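Local coordinates for protein polyketide synthase (Lyngbya majuscula 19L, PDB 3QIT) that probably releases the finished chain in curacin A biosynthesis as a decarboxylating thioesterase that forms the terminal alkene, at residues B[38-41]-B[42-45]; B[145-148]-B[149-153]; B[159-162]-B[163-167]; B[177-180]-B[181-185]; B[221-224]-B[225-229]. All blocks are in the same frame, centred on the assembly; numbering follows the deposited sequence. Where two conformers were deposited one is given.

Contact 1: B[38-41]-B[42-45]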
loop_
_atom_site.group_PDB
_atom_site.type_symbol
_atom_site.label_atom_id
_atom_site.label_comp_id
_atom_site.label_asym_id
_atom_site.label_seq_id
_atom_site.Cartn_x
_atom_site.Cartn_y
_atom_site.Cartn_z
ATOM N N GLN B 38 16.787 -8.837 9.642
ATOM C CA GLN B 38 16.884 -9.802 8.544
ATOM C C GLN B 38 16.694 -11.180 9.145
ATOM O O GLN B 38 16.789 -11.342 10.363
ATOM C CB GLN B 38 18.280 -9.728 7.880
ATOM C CG GLN B 38 19.432 -9.864 8.868
ATOM C CD GLN B 38 20.788 -9.847 8.189
ATOM O OE1 GLN B 38 21.004 -10.518 7.180
ATOM N NE2 GLN B 38 21.705 -9.053 8.731
ATOM N N GLY B 39 16.410 -12.161 8.307
ATOM C CA GLY B 39 16.141 -13.519 8.829
ATOM C C GLY B 39 17.301 -14.104 9.595
ATOM O O GLY B 39 17.104 -14.799 10.604
ATOM N N LEU B 40 18.520 -13.768 9.167
ATOM C CA LEU B 40 19.728 -14.236 9.840
ATOM C C LEU B 40 19.824 -13.774 11.301
ATOM O O LEU B 40 20.471 -14.435 12.085
ATOM C CB LEU B 40 20.976 -13.833 9.044
ATOM C CG LEU B 40 22.356 -14.115 9.632
ATOM C CD1 LEU B 40 22.608 -15.594 9.803
ATOM C CD2 LEU B 40 23.429 -13.491 8.786
ATOM N N ALA B 41 19.111 -12.707 11.679
ATOM C CA ALA B 41 19.158 -12.214 13.060
ATOM C C ALA B 41 18.605 -13.245 14.056
ATOM O O ALA B 41 18.831 -13.125 15.253
ATOM C CB ALA B 41 18.380 -10.852 13.189
ATOM N N TRP B 42 17.874 -14.239 13.544
ATOM C CA TRP B 42 17.305 -15.296 14.381
ATOM C C TRP B 42 18.273 -16.422 14.652
ATOM O O TRP B 42 17.915 -17.355 15.358
ATOM C CB TRP B 42 16.050 -15.889 13.712
ATOM C CG TRP B 42 14.850 -14.971 13.800
ATOM C CD1 TRP B 42 14.335 -14.204 12.795
ATOM C CD2 TRP B 42 14.067 -14.702 14.969
ATOM N NE1 TRP B 42 13.247 -13.489 13.264
ATOM C CE2 TRP B 42 13.068 -13.776 14.597
ATOM C CE3 TRP B 42 14.108 -15.166 16.298
ATOM C CZ2 TRP B 42 12.092 -13.307 15.505
ATOM C CZ3 TRP B 42 13.138 -14.700 17.201
ATOM C CH2 TRP B 42 12.151 -13.766 16.803
ATOM N N GLN B 43 19.494 -16.347 14.119
ATOM C CA GLN B 43 20.384 -17.528 14.148
ATOM C C GLN B 43 20.648 -18.085 15.549
ATOM O O GLN B 43 20.683 -19.309 15.743
ATOM C CB GLN B 43 21.710 -17.214 13.460
ATOM C CG GLN B 43 22.677 -18.405 13.488
ATOM C CD GLN B 43 23.610 -18.406 12.313
ATOM O OE1 GLN B 43 23.263 -18.892 11.248
ATOM N NE2 GLN B 43 24.808 -17.891 12.504
ATOM N N GLU B 44 20.878 -17.200 16.513
ATOM C CA GLU B 44 21.186 -17.645 17.873
ATOM C C GLU B 44 20.021 -18.359 18.556
ATOM O O GLU B 44 20.246 -19.227 19.400
ATOM C CB GLU B 44 21.752 -16.498 18.711
ATOM C CG GLU B 44 23.216 -16.148 18.325
ATOM C CD GLU B 44 24.172 -17.346 18.485
ATOM O OE1 GLU B 44 24.269 -17.907 19.603
ATOM O OE2 GLU B 44 24.817 -17.744 17.490
ATOM N N VAL B 45 18.790 -17.985 18.203
ATOM C CA VAL B 45 17.602 -18.761 18.591
ATOM C C VAL B 45 17.446 -20.063 17.774
ATOM O O VAL B 45 17.053 -21.111 18.313
ATOM C CB VAL B 45 16.319 -17.895 18.463
ATOM C CG1 VAL B 45 15.060 -18.704 18.833
ATOM C CG2 VAL B 45 16.435 -16.611 19.326
HETATM O O HOH W 1 19.247 -14.905 17.251
#

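Contact 2: B[145-148]-B[149-153]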
loop_
_atom_site.group_PDB
_atom_site.type_symbol
_atom_site.label_atom_id
_atom_site.label_comp_id
_atom_site.label_asym_id
_atom_site.label_seq_id
_atom_site.Cartn_x
_atom_site.Cartn_y
_atom_site.Cartn_z
ATOM N N THR B 145 1.278 15.110 3.230
ATOM C CA THR B 145 2.312 15.932 2.579
ATOM C C THR B 145 3.712 15.388 2.890
ATOM O O THR B 145 4.538 15.166 1.987
ATOM C CB THR B 145 2.220 17.414 2.995
ATOM O OG1 THR B 145 0.916 17.929 2.697
ATOM C CG2 THR B 145 3.236 18.240 2.240
ATOM N N THR B 146 3.970 15.159 4.177
ATOM C CA THR B 146 5.243 14.612 4.618
ATOM C C THR B 146 5.508 13.257 3.959
ATOM O O THR B 146 6.630 12.966 3.541
ATOM C CB THR B 146 5.297 14.504 6.168
ATOM O OG1 THR B 146 5.156 15.818 6.727
ATOM C CG2 THR B 146 6.629 13.918 6.622
ATOM N N CYS B 147 4.461 12.454 3.846
ATOM C CA CYS B 147 4.570 11.127 3.244
ATOM C C CYS B 147 4.887 11.186 1.736
ATOM O O CYS B 147 5.822 10.521 1.268
ATOM C CB CYS B 147 3.290 10.348 3.481
ATOM S SG CYS B 147 3.336 8.722 2.667
ATOM N N LEU B 148 4.148 12.011 0.995
ATOM C CA LEU B 148 4.361 12.161 -0.451
ATOM C C LEU B 148 5.739 12.729 -0.766
ATOM O O LEU B 148 6.398 12.310 -1.725
ATOM C CB LEU B 148 3.276 13.028 -1.089
ATOM C CG LEU B 148 2.113 12.271 -1.730
ATOM C CD1 LEU B 148 1.430 11.416 -0.696
ATOM C CD2 LEU B 148 1.133 13.240 -2.376
ATOM N N ASP B 149 6.183 13.685 0.047
ATOM C CA ASP B 149 7.529 14.259 -0.132
ATOM C C ASP B 149 8.570 13.182 0.146
ATOM O O ASP B 149 9.567 13.063 -0.577
ATOM C CB ASP B 149 7.745 15.452 0.811
ATOM C CG ASP B 149 6.914 16.668 0.417
ATOM O OD1 ASP B 149 6.439 16.742 -0.735
ATOM O OD2 ASP B 149 6.753 17.555 1.269
ATOM N N TYR B 150 8.333 12.391 1.184
ATOM C CA TYR B 150 9.292 11.328 1.504
ATOM C C TYR B 150 9.355 10.239 0.418
ATOM O O TYR B 150 10.453 9.857 -0.018
ATOM C CB TYR B 150 9.015 10.732 2.878
ATOM C CG TYR B 150 10.050 9.712 3.240
ATOM C CD1 TYR B 150 11.360 10.102 3.567
ATOM C CD2 TYR B 150 9.746 8.352 3.198
ATOM C CE1 TYR B 150 12.329 9.167 3.879
ATOM C CE2 TYR B 150 10.714 7.400 3.501
ATOM C CZ TYR B 150 12.002 7.817 3.846
ATOM O OH TYR B 150 12.968 6.887 4.142
ATOM N N LEU B 151 8.186 9.777 -0.018
ATOM C CA LEU B 151 8.065 8.774 -1.092
ATOM C C LEU B 151 8.848 9.150 -2.357
ATOM O O LEU B 151 9.297 8.262 -3.108
ATOM C CB LEU B 151 6.593 8.564 -1.466
ATOM C CG LEU B 151 5.574 7.971 -0.486
ATOM C CD1 LEU B 151 4.185 8.192 -1.047
ATOM C CD2 LEU B 151 5.791 6.497 -0.227
ATOM N N SER B 152 9.027 10.453 -2.589
ATOM C CA SER B 152 9.708 10.889 -3.799
ATOM C C SER B 152 11.136 11.305 -3.506
ATOM O O SER B 152 11.859 11.744 -4.405
ATOM C CB SER B 152 8.935 12.009 -4.505
ATOM O OG SER B 152 8.729 13.103 -3.647
ATOM N N SER B 153 11.548 11.157 -2.250
ATOM C CA SER B 153 12.930 11.415 -1.898
ATOM C C SER B 153 13.740 10.179 -2.263
ATOM O O SER B 153 13.205 9.088 -2.487
ATOM C CB SER B 153 13.093 11.815 -0.422
ATOM O OG SER B 153 12.946 10.705 0.453
#

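Contact 3: B[159-162]-B[163-167]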
loop_
_atom_site.group_PDB
_atom_site.type_symbol
_atom_site.label_atom_id
_atom_site.label_comp_id
_atom_site.label_asym_id
_atom_site.label_seq_id
_atom_site.Cartn_x
_atom_site.Cartn_y
_atom_site.Cartn_z
ATOM N N ILE B 159 28.206 5.596 3.507
ATOM C CA ILE B 159 29.254 4.753 2.942
ATOM C C ILE B 159 30.256 4.498 4.063
ATOM O O ILE B 159 30.909 5.433 4.519
ATOM C CB ILE B 159 29.953 5.467 1.785
ATOM C CG1 ILE B 159 28.943 5.898 0.712
ATOM C CG2 ILE B 159 31.047 4.567 1.210
ATOM C CD1 ILE B 159 29.250 7.248 0.078
ATOM N N PHE B 160 30.358 3.243 4.510
ATOM C CA PHE B 160 31.304 2.843 5.545
ATOM C C PHE B 160 32.600 2.467 4.845
ATOM O O PHE B 160 32.584 2.022 3.688
ATOM C CB PHE B 160 30.827 1.616 6.340
ATOM C CG PHE B 160 29.488 1.780 6.998
ATOM C CD1 PHE B 160 29.356 2.552 8.157
ATOM C CD2 PHE B 160 28.383 1.096 6.516
ATOM C CE1 PHE B 160 28.108 2.694 8.798
ATOM C CE2 PHE B 160 27.125 1.228 7.162
ATOM C CZ PHE B 160 26.990 2.035 8.281
ATOM N N PRO B 161 33.725 2.655 5.530
ATOM C CA PRO B 161 34.992 2.289 4.893
ATOM C C PRO B 161 35.173 0.780 4.708
ATOM O O PRO B 161 35.908 0.368 3.804
ATOM C CB PRO B 161 36.046 2.842 5.856
ATOM C CG PRO B 161 35.366 3.042 7.139
ATOM C CD PRO B 161 33.932 3.380 6.799
ATOM N N ASP B 162 34.530 -0.022 5.561
ATOM C CA ASP B 162 34.642 -1.490 5.520
ATOM C C ASP B 162 33.512 -2.189 6.281
ATOM O O ASP B 162 32.716 -1.541 6.967
ATOM C CB ASP B 162 36.015 -1.964 6.049
ATOM C CG ASP B 162 36.350 -1.411 7.423
ATOM O OD1 ASP B 162 35.441 -1.230 8.252
ATOM O OD2 ASP B 162 37.544 -1.150 7.685
ATOM N N VAL B 163 33.440 -3.515 6.155
ATOM C CA VAL B 163 32.361 -4.272 6.784
ATOM C C VAL B 163 32.505 -4.234 8.301
ATOM O O VAL B 163 31.503 -4.190 9.006
ATOM C CB VAL B 163 32.294 -5.748 6.254
ATOM C CG1 VAL B 163 31.233 -6.565 7.014
ATOM C CG2 VAL B 163 31.980 -5.742 4.782
ATOM N N ALA B 164 33.747 -4.215 8.798
ATOM C CA ALA B 164 34.003 -4.146 10.246
ATOM C C ALA B 164 33.337 -2.907 10.877
ATOM O O ALA B 164 32.851 -2.967 11.998
ATOM C CB ALA B 164 35.501 -4.111 10.519
ATOM N N THR B 165 33.346 -1.795 10.154
ATOM C CA THR B 165 32.713 -0.555 10.631
ATOM C C THR B 165 31.186 -0.707 10.690
ATOM O O THR B 165 30.556 -0.283 11.657
ATOM C CB THR B 165 33.156 0.649 9.786
ATOM O OG1 THR B 165 34.583 0.800 9.898
ATOM C CG2 THR B 165 32.465 1.933 10.255
ATOM N N ALA B 166 30.606 -1.386 9.691
ATOM C CA ALA B 166 29.171 -1.650 9.687
ATOM C C ALA B 166 28.843 -2.567 10.840
ATOM O O ALA B 166 27.839 -2.362 11.537
ATOM C CB ALA B 166 28.725 -2.302 8.367
ATOM N N ALA B 167 29.677 -3.590 11.048
ATOM C CA ALA B 167 29.439 -4.499 12.177
ATOM C C ALA B 167 29.500 -3.766 13.508
ATOM O O ALA B 167 28.710 -4.058 14.391
ATOM C CB ALA B 167 30.448 -5.648 12.172
#

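Contact 4: B[177-180]-B[181-185]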
loop_
_atom_site.group_PDB
_atom_site.type_symbol
_atom_site.label_atom_id
_atom_site.label_comp_id
_atom_site.label_asym_id
_atom_site.label_seq_id
_atom_site.Cartn_x
_atom_site.Cartn_y
_atom_site.Cartn_z
ATOM N N LEU B 177 25.373 -8.381 21.139
ATOM C CA LEU B 177 25.902 -9.072 19.952
ATOM C C LEU B 177 27.376 -9.379 20.149
ATOM O O LEU B 177 28.136 -8.510 20.573
ATOM C CB LEU B 177 25.753 -8.222 18.671
ATOM C CG LEU B 177 24.479 -8.217 17.837
ATOM C CD1 LEU B 177 24.627 -7.186 16.713
ATOM C CD2 LEU B 177 24.203 -9.584 17.242
ATOM N N SER B 178 27.787 -10.612 19.868
ATOM C CA SER B 178 29.216 -10.914 19.861
ATOM C C SER B 178 29.858 -10.215 18.678
ATOM O O SER B 178 29.186 -9.916 17.684
ATOM C CB SER B 178 29.463 -12.425 19.754
ATOM O OG SER B 178 28.914 -12.936 18.554
ATOM N N GLU B 179 31.163 -9.972 18.773
ATOM C CA GLU B 179 31.893 -9.467 17.623
ATOM C C GLU B 179 31.624 -10.370 16.418
ATOM O O GLU B 179 31.383 -9.876 15.307
ATOM C CB GLU B 179 33.398 -9.366 17.929
ATOM C CG GLU B 179 34.236 -8.682 16.842
ATOM C CD GLU B 179 34.498 -9.569 15.614
ATOM O OE1 GLU B 179 34.687 -10.799 15.773
ATOM O OE2 GLU B 179 34.520 -9.032 14.483
ATOM N N GLU B 180 31.641 -11.687 16.640
ATOM C CA GLU B 180 31.466 -12.652 15.548
ATOM C C GLU B 180 30.105 -12.548 14.849
ATOM O O GLU B 180 30.039 -12.586 13.620
ATOM C CB GLU B 180 31.684 -14.100 16.031
ATOM C CG GLU B 180 33.100 -14.404 16.567
ATOM C CD GLU B 180 33.265 -14.192 18.083
ATOM O OE1 GLU B 180 32.791 -13.172 18.631
ATOM O OE2 GLU B 180 33.906 -15.052 18.734
ATOM N N PHE B 181 29.033 -12.467 15.637
ATOM C CA PHE B 181 27.680 -12.464 15.093
ATOM C C PHE B 181 27.422 -11.105 14.448
ATOM O O PHE B 181 26.828 -11.037 13.377
ATOM C CB PHE B 181 26.639 -12.797 16.170
ATOM C CG PHE B 181 25.250 -13.109 15.628
ATOM C CD1 PHE B 181 25.066 -13.628 14.342
ATOM C CD2 PHE B 181 24.138 -12.913 16.425
ATOM C CE1 PHE B 181 23.776 -13.908 13.845
ATOM C CE2 PHE B 181 22.851 -13.203 15.956
ATOM C CZ PHE B 181 22.675 -13.685 14.660
ATOM N N SER B 182 27.931 -10.039 15.062
ATOM C CA SER B 182 27.790 -8.703 14.460
ATOM C C SER B 182 28.426 -8.687 13.061
ATOM O O SER B 182 27.887 -8.111 12.090
ATOM C CB SER B 182 28.370 -7.611 15.378
ATOM O OG SER B 182 29.781 -7.590 15.326
ATOM N N TYR B 183 29.559 -9.343 12.935
ATOM C CA TYR B 183 30.230 -9.438 11.648
ATOM C C TYR B 183 29.443 -10.265 10.631
ATOM O O TYR B 183 29.267 -9.848 9.502
ATOM C CB TYR B 183 31.638 -10.011 11.830
ATOM C CG TYR B 183 32.407 -9.929 10.550
ATOM C CD1 TYR B 183 33.129 -8.768 10.223
ATOM C CD2 TYR B 183 32.348 -10.961 9.623
ATOM C CE1 TYR B 183 33.820 -8.674 9.019
ATOM C CE2 TYR B 183 33.027 -10.884 8.422
ATOM C CZ TYR B 183 33.756 -9.747 8.124
ATOM O OH TYR B 183 34.423 -9.696 6.930
ATOM N N ILE B 184 28.969 -11.437 11.039
ATOM C CA ILE B 184 28.139 -12.288 10.199
ATOM C C ILE B 184 26.892 -11.526 9.629
ATOM O O ILE B 184 26.549 -11.626 8.424
ATOM C CB ILE B 184 27.779 -13.564 11.031
ATOM C CG1 ILE B 184 29.016 -14.488 11.057
ATOM C CG2 ILE B 184 26.542 -14.271 10.500
ATOM C CD1 ILE B 184 28.990 -15.556 12.146
ATOM N N LEU B 185 26.248 -10.755 10.490
ATOM C CA LEU B 185 25.061 -9.964 10.095
ATOM C C LEU B 185 25.440 -8.882 9.078
ATOM O O LEU B 185 24.835 -8.787 8.027
ATOM C CB LEU B 185 24.443 -9.332 11.325
ATOM C CG LEU B 185 23.734 -10.337 12.242
ATOM C CD1 LEU B 185 23.491 -9.685 13.609
ATOM C CD2 LEU B 185 22.444 -10.792 11.622
#

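Contact 5: B[221-224]-B[225-229]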
loop_
_atom_site.group_PDB
_atom_site.type_symbol
_atom_site.label_atom_id
_atom_site.label_comp_id
_atom_site.label_asym_id
_atom_site.label_seq_id
_atom_site.Cartn_x
_atom_site.Cartn_y
_atom_site.Cartn_z
ATOM N N SER B 221 -7.038 1.534 19.447
ATOM C CA SER B 221 -8.323 0.906 19.756
ATOM C C SER B 221 -8.625 -0.304 18.861
ATOM O O SER B 221 -8.936 -1.391 19.352
ATOM C CB SER B 221 -9.442 1.947 19.646
ATOM O OG SER B 221 -10.663 1.414 20.109
ATOM N N GLN B 222 -8.506 -0.111 17.550
ATOM C CA GLN B 222 -8.742 -1.177 16.576
ATOM C C GLN B 222 -7.772 -2.350 16.777
ATOM O O GLN B 222 -8.173 -3.521 16.703
ATOM C CB GLN B 222 -8.625 -0.629 15.149
ATOM C CG GLN B 222 -9.121 -1.570 14.059
ATOM C CD GLN B 222 -10.606 -1.395 13.745
ATOM O OE1 GLN B 222 -11.468 -1.547 14.618
ATOM N NE2 GLN B 222 -10.910 -1.089 12.485
ATOM N N TYR B 223 -6.505 -2.020 17.030
ATOM C CA TYR B 223 -5.477 -3.035 17.233
ATOM C C TYR B 223 -5.777 -3.920 18.438
ATOM O O TYR B 223 -5.601 -5.132 18.369
ATOM C CB TYR B 223 -4.068 -2.434 17.352
ATOM C CG TYR B 223 -3.021 -3.524 17.404
ATOM C CD1 TYR B 223 -2.922 -4.448 16.363
ATOM C CD2 TYR B 223 -2.182 -3.676 18.510
ATOM C CE1 TYR B 223 -1.994 -5.477 16.385
ATOM C CE2 TYR B 223 -1.225 -4.715 18.547
ATOM C CZ TYR B 223 -1.148 -5.613 17.473
ATOM O OH TYR B 223 -0.243 -6.657 17.468
ATOM N N LEU B 224 -6.230 -3.317 19.533
ATOM C CA LEU B 224 -6.607 -4.089 20.715
ATOM C C LEU B 224 -7.753 -5.043 20.391
ATOM O O LEU B 224 -7.801 -6.163 20.908
ATOM C CB LEU B 224 -6.994 -3.169 21.879
ATOM C CG LEU B 224 -5.882 -2.303 22.490
ATOM C CD1 LEU B 224 -6.449 -1.398 23.583
ATOM C CD2 LEU B 224 -4.750 -3.170 23.039
ATOM N N GLU B 225 -8.668 -4.617 19.523
ATOM C CA GLU B 225 -9.753 -5.506 19.133
ATOM C C GLU B 225 -9.212 -6.723 18.387
ATOM O O GLU B 225 -9.716 -7.831 18.567
ATOM C CB GLU B 225 -10.829 -4.778 18.317
ATOM C CG GLU B 225 -11.680 -3.801 19.137
ATOM C CD GLU B 225 -12.614 -4.484 20.145
ATOM O OE1 GLU B 225 -13.126 -3.781 21.048
ATOM O OE2 GLU B 225 -12.850 -5.712 20.038
ATOM N N MET B 226 -8.185 -6.512 17.565
ATOM C CA MET B 226 -7.495 -7.617 16.899
ATOM C C MET B 226 -6.909 -8.564 17.945
ATOM O O MET B 226 -7.146 -9.778 17.887
ATOM C CB MET B 226 -6.398 -7.094 15.960
ATOM C CG MET B 226 -5.283 -8.104 15.644
ATOM S SD MET B 226 -4.223 -7.605 14.279
ATOM C CE MET B 226 -5.321 -7.936 12.909
ATOM N N LEU B 227 -6.163 -7.999 18.898
ATOM C CA LEU B 227 -5.521 -8.788 19.960
ATOM C C LEU B 227 -6.553 -9.582 20.770
ATOM O O LEU B 227 -6.341 -10.766 21.083
ATOM C CB LEU B 227 -4.687 -7.900 20.891
ATOM C CG LEU B 227 -3.470 -7.136 20.328
ATOM C CD1 LEU B 227 -2.753 -6.392 21.422
ATOM C CD2 LEU B 227 -2.499 -8.036 19.576
ATOM N N LYS B 228 -7.684 -8.942 21.052
ATOM C CA LYS B 228 -8.759 -9.571 21.813
ATOM C C LYS B 228 -9.317 -10.802 21.089
ATOM O O LYS B 228 -9.722 -11.767 21.740
ATOM C CB LYS B 228 -9.871 -8.550 22.100
ATOM C CG LYS B 228 -10.806 -8.941 23.231
ATOM C CD LYS B 228 -11.893 -7.892 23.464
ATOM C CE LYS B 228 -12.797 -8.296 24.634
ATOM N NZ LYS B 228 -14.025 -7.446 24.747
ATOM N N SER B 229 -9.300 -10.760 19.754
ATOM C CA SER B 229 -9.911 -11.786 18.893
ATOM C C SER B 229 -9.069 -13.053 18.709
ATOM O O SER B 229 -9.588 -14.097 18.269
ATOM C CB SER B 229 -10.227 -11.195 17.513
ATOM O OG SER B 229 -9.068 -11.142 16.683
HETATM O O HOH W 2 -10.429 -1.743 21.572
#

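Contact 1: B[38-41]-B[42-45]
Leu40 and Gln43 run side by side on one flank of this turn, both pointing the same way. Each has CG anti to its own backbone N (chi1 175° and 179°), and this brings Leu40 CD1 to 3.7 Å from Gln43 OE1. That oxygen is not left to the methyl alone, because it accepts a hydrogen bond from the indole nitrogen of Trp21. On the other flank Trp42 takes the opposite choice. Its CG lies beside the backbone N (chi1 -74°), and the indole presents its edge to the carbonyl of Gly39, whose O sits in the ring plane 3.6 Å from Trp42 CD1. The same oxygen receives Trp42 N at 3.1 Å, and Gln43 N reaches Leu40 O at 3.0 Å. Both are i to i+3 bonds, with the donor well above the carbonyl plane, as befits a 3-10 turn leading into a helix. Water 1 then bridges the next gap, donating to Ala41 O at 2.7 Å and accepting from Val45 N at 3.3 Å. The turn thus joins strand 28-32 to helix 43-51: Leu40 rests on helix 179-188, Val45 packs against helix 276-284, and the Trp42 indole lies on Val100 and His102 of strand 97-102.

Contact 2: B[145-148]-B[149-153]
Cys147 and Leu151 make the apolar part of this contact, one turn apart near the end of helix 140-151. Cys147 SG, anti to the backbone N (chi1 177°), meets Leu151 CD1 at 3.8 Å, and both residues also pack on Leu79 of the second subunit. The backbone bonds are those of an alpha-helix about to stop. Asp149 N donates to Thr145 O at 2.9 Å, and Leu151 N to Cys147 O at 2.8 Å with an almost straight N-H (172°). The next bond, Ser152 N to Leu148 O, is weak at 3.3 Å. Ser153 then closes the end, its OG and its N both donating to Tyr150 O, at 2.7 Å and 2.8 Å; the hydroxyl arrives in the carbonyl plane, on a lone pair. Of the charged and polar side chains, Asp149 lies alongside Thr145, its OD2 3.7 Å from Thr145 CG2, while OD1 forms a salt bridge with Arg116 of the second subunit. Tyr150 OH turns to another part of its own chain, bonding to the carbonyl of Ile204. This mixture, an apolar patch with a carboxylate paired to an arginine across the boundary, implies that the helix face serves the dimer interface as well as its own turn.

Contact 3: B[159-162]-B[163-167]
Asp162 and Thr165 carry the polar half of this contact, where the chain enters helix 163-173. Asp162 OD1 is gripped twice: by Thr165 N at 2.9 Å, nearly head-on to the C-O bond, and by Thr165 OG1 at 2.8 Å, which comes from the syn side but 31° out of the carboxylate plane. Asp162 CG stands between its own N and carbonyl carbon (chi1 53°), and that turn swings the carboxylate back over the first turn of the helix. The backbone O of Asp162 adds only weak bonds, from Thr165 N and from Ala166 N. With an alanine in place of Asp162, Thr165 N would probably lose its main acceptor and the Thr165 hydroxyl would be left without its mate, free to turn.

The apolar half belongs to Phe160. Ala166 stands over one face of its ring, with Ala166 CA 4.2 Å from the Phe160 ring centroid and only 6° off the normal, a CH-pi contact. Thr165 CG2 comes obliquely to Phe160 CD1 at 3.8 Å, and Pro161 CG lies against Thr165 OG1 at 3.6 Å. Beyond the segments, Trp199 meets Phe160 edge-to-face. Asp162 is a classic helix N-cap, its side chain giving a good acceptor to a first-turn N-H that otherwise has only the weak bond to Asp162 O.

Contact 4: B[177-180]-B[181-185]
Leu177, Phe181 and Leu185 form the tight side of this contact. Leu177 CD2 comes obliquely to Phe181 CD2 at 3.4 Å and also touches Leu185 CD1 at 3.7 Å. The same Leu185 methyl stands 4.0 Å above the plane of the Phe181 ring, over its centre, so the three side chains close on one another. Phe181 reaches this place with CG anti to the backbone N (chi1 -167°). Leu170 of helix 163-173 and Ile273 of helix 271-274 pack on this side from outside.

Between the two sides the helix begins. Ser178 is the N-cap of helix 179-188, and Phe181 N donates to Ser178 OG at 3.0 Å. Replacing Ser178 by an alanine would remove that hydroxyl, and Phe181 N would probably be left without its capping acceptor, making the helix start less firmly fixed. Ser178 O in turn takes Ser182 N at 2.9 Å in a regular helical bond. Glu179 O accepts twice, from Ser182 OG at 2.8 Å and Tyr183 N at 3.0 Å, both arriving from the same face of its carbonyl plane; the Ser182 side chain is buried against Ala167 of helix 163-173.

The outer side is looser. Glu179 and Glu180 are exposed; Glu179 lies alongside Tyr183, with its OE2 no nearer than 4.0 Å to Tyr183 CB and the carboxylate turned 40° from the ring.

Contact 5: B[221-224]-B[225-229]
A Met-aromatic contact joins Tyr223 to Met226 on the inner side of helix 220-229, and Leu227 completes the group. Met226 SD lies 3.7 Å from Tyr223 CE1 but 68° off the ring normal, an oblique approach. The Met226 chain bends at its last torsion (chi3 -75°), so its methyl CE leads away from the ring. Leu227 takes a face of the same ring: its CG stands 4.1 Å from the Tyr223 ring centroid in a CH-pi contact displaced toward the rim, and its CD2 is 3.5 Å from Tyr223 CZ. Leu224 CD2 meets Leu227 CD1 at a looser 4.1 Å. The helical backbone bonds include Leu227 N to Tyr223 O at 3.0 Å. Toward the helix end Ser229 OG donates to Met226 O at 2.6 Å, and on the solvent side water 2 donates to Ser221 O at 2.7 Å. The ring is held at its far end too, since Tyr223 OH hydrogen-bonds to Thr110 OG1. Met226 and Leu227 pack against helix 104-115, Leu224 turns to helix 247-256, and Met226 packs against Leu144 of the second subunit, with the chain then leading into strand 234-239.

Contacts 1, 3 and 4 form one cluster, while contacts 2 and 5 lie apart. Contact 4 sits in the middle, its centre 11 Å from that of contact 1 and 13 Å from that of contact 3. Gln38 NE2 probably bonds to Leu185 O at 3.2 Å, and Ala167 CB packs on Ser182 O at 3.6 Å. Contact 1 borders the probable active site: Trp42 touches the probable nucleophile elbow, the strand-to-helix turn that would carry Ser103. Contacts 2 and 5, centres 30 Å apart with nearest atoms about 20 Å, share the dimer partner instead; both meet the second subunit. Contact 5 lies farthest from contact 3, with centres 42 Å apart.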